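Local coordinates for conjugal transfer protein TRWB (Escherichia coli, PDB 1E9R) that probably couples ATP hydrolysis to DNA transport during bacterial conjugation, as a hexameric ring-shaped coupling protein resembling ring helicases and F1-ATPase, at residues B[299-304]-B[331-336]. Numbering follows the deposited sequence.
Sequences DALTKG and QTLRAS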
loop_
_atom_site.group_PDB
_atom_site.type_symbol
_atom_site.label_atom_id
_atom_site.label_comp_id
_atom_site.label_asym_id
_atom_site.label_seq_id
_atom_site.Cartn_x
_atom_site.Cartn_y
_atom_site.Cartn_z
ATOM N N ASP B 299 11.194 -15.737 -20.331
ATOM C CA ASP B 299 11.411 -15.771 -21.768
ATOM C C ASP B 299 11.414 -17.206 -22.291
ATOM O O ASP B 299 10.954 -17.477 -23.398
ATOM C CB ASP B 299 12.730 -15.091 -22.121
ATOM C CG ASP B 299 12.750 -13.637 -21.725
ATOM O OD1 ASP B 299 11.809 -12.907 -22.108
ATOM O OD2 ASP B 299 13.711 -13.228 -21.035
ATOM N N ALA B 300 11.924 -18.129 -21.487
ATOM C CA ALA B 300 11.980 -19.516 -21.901
ATOM C C ALA B 300 10.585 -20.092 -22.031
ATOM O O ALA B 300 10.343 -20.914 -22.907
ATOM C CB ALA B 300 12.802 -20.334 -20.906
ATOM N N LEU B 301 9.667 -19.667 -21.166
ATOM C CA LEU B 301 8.288 -20.165 -21.198
ATOM C C LEU B 301 7.506 -19.578 -22.357
ATOM O O LEU B 301 6.545 -20.165 -22.837
ATOM C CB LEU B 301 7.571 -19.805 -19.907
ATOM C CG LEU B 301 8.066 -20.555 -18.679
ATOM C CD1 LEU B 301 7.489 -19.949 -17.408
ATOM C CD2 LEU B 301 7.669 -22.010 -18.816
ATOM N N THR B 302 7.961 -18.423 -22.810
ATOM C CA THR B 302 7.319 -17.682 -23.868
ATOM C C THR B 302 7.939 -17.804 -25.251
ATOM O O THR B 302 7.230 -17.776 -26.254
ATOM C CB THR B 302 7.295 -16.211 -23.454
ATOM O OG1 THR B 302 6.273 -16.031 -22.468
ATOM C CG2 THR B 302 7.079 -15.298 -24.654
ATOM N N LYS B 303 9.255 -17.951 -25.309
ATOM C CA LYS B 303 9.944 -17.997 -26.582
ATOM C C LYS B 303 10.673 -19.292 -26.868
ATOM O O LYS B 303 11.496 -19.346 -27.789
ATOM C CB LYS B 303 10.943 -16.844 -26.632
ATOM C CG LYS B 303 10.395 -15.552 -26.071
ATOM C CD LYS B 303 11.448 -14.470 -26.028
ATOM C CE LYS B 303 10.848 -13.157 -25.540
ATOM N NZ LYS B 303 11.861 -12.050 -25.555
ATOM N N GLY B 304 10.370 -20.339 -26.105
ATOM C CA GLY B 304 11.071 -21.597 -26.304
ATOM C C GLY B 304 10.401 -22.695 -27.103
ATOM O O GLY B 304 10.892 -23.827 -27.105
ATOM N N GLN B 331 2.275 -13.267 -11.310
ATOM C CA GLN B 331 1.053 -13.516 -12.054
ATOM C C GLN B 331 1.412 -13.807 -13.502
ATOM O O GLN B 331 0.917 -14.765 -14.099
ATOM C CB GLN B 331 0.159 -12.294 -12.001
ATOM C CG GLN B 331 -1.146 -12.452 -12.735
ATOM C CD GLN B 331 -1.915 -11.146 -12.764
ATOM O OE1 GLN B 331 -1.576 -10.205 -12.038
ATOM N NE2 GLN B 331 -2.952 -11.076 -13.597
ATOM N N THR B 332 2.279 -12.967 -14.058
ATOM C CA THR B 332 2.718 -13.113 -15.431
ATOM C C THR B 332 3.381 -14.465 -15.625
ATOM O O THR B 332 3.223 -15.099 -16.675
ATOM C CB THR B 332 3.724 -12.034 -15.793
ATOM O OG1 THR B 332 3.123 -10.752 -15.586
ATOM C CG2 THR B 332 4.169 -12.193 -17.252
ATOM N N LEU B 333 4.132 -14.899 -14.615
ATOM C CA LEU B 333 4.834 -16.179 -14.678
ATOM C C LEU B 333 3.843 -17.326 -14.703
ATOM O O LEU B 333 3.932 -18.214 -15.546
ATOM C CB LEU B 333 5.779 -16.335 -13.483
ATOM C CG LEU B 333 6.696 -17.555 -13.516
ATOM C CD1 LEU B 333 7.609 -17.505 -14.731
ATOM C CD2 LEU B 333 7.512 -17.581 -12.252
ATOM N N ARG B 334 2.894 -17.299 -13.773
ATOM C CA ARG B 334 1.881 -18.338 -13.717
ATOM C C ARG B 334 1.065 -18.322 -15.012
ATOM O O ARG B 334 0.673 -19.374 -15.520
ATOM C CB ARG B 334 0.944 -18.128 -12.523
ATOM C CG ARG B 334 1.616 -18.189 -11.158
ATOM C CD ARG B 334 0.582 -18.364 -10.038
ATOM N NE ARG B 334 -0.588 -17.508 -10.238
ATOM C CZ ARG B 334 -0.649 -16.221 -9.912
ATOM N NH1 ARG B 334 0.385 -15.639 -9.326
ATOM N NH2 ARG B 334 -1.755 -15.523 -10.151
ATOM N N ALA B 335 0.823 -17.131 -15.549
ATOM C CA ALA B 335 0.051 -17.002 -16.773
ATOM C C ALA B 335 0.825 -17.517 -17.982
ATOM O O ALA B 335 0.277 -17.617 -19.082
ATOM C CB ALA B 335 -0.344 -15.540 -16.982
ATOM N N SER B 336 2.100 -17.839 -17.782
ATOM C CA SER B 336 2.927 -18.328 -18.876
ATOM C C SER B 336 2.779 -19.834 -19.083
ATOM O O SER B 336 3.255 -20.379 -20.075
ATOM C CB SER B 336 4.382 -17.946 -18.640
ATOM O OG SER B 336 4.505 -16.534 -18.679
#
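L301 of helix 297-303 meets L333 of helix 327-334 and S336, which follows that helix, a compact example of two helical segments meeting through two leucines and a serine. The CD1 methyl of L301 does most of the touching: CD1 of L301 sits 3.6 Å from CD1 of L333 and also packs 3.9 Å from CB of S336. The two leucine side chains cross at about a right angle, so they meet through one methyl each rather than lying alongside. L333 does not start out facing 299-304; with CG anti to the backbone N (chi1 -173°), its CD1 swings across to L301.

S336 adds a second patch of contact. Its CB rests against both CB and CD1 of L301, and here the backbones come closest, with the CA atoms of L301 and S336 6.1 Å apart. The serine offers carbon to the leucine while its hydroxyl, held beside the backbone N, turns back to the helix before it: OG of S336 donates to the carbonyl O of T332 at 2.8 Å. The donor lies 25° from the carbonyl plane, with a C=O···OG angle of 145°. This bond satisfies the buried hydroxyl and ties S336 to the preceding turn. Beyond it, OG1 of T302 stands 4.2 Å from OG of S336, too far for a bond; OG1 of T302 makes a weak hydrogen bond to T62 of a second subunit.

L301 also packs on V311 and F337, and L333 on Y325. The contact thus joins two helices, on either side in sequence of strand 309-315, through an apolar patch beside the central sheet of a P-loop NTPase fold, with the subunit interface of the hexamer close by.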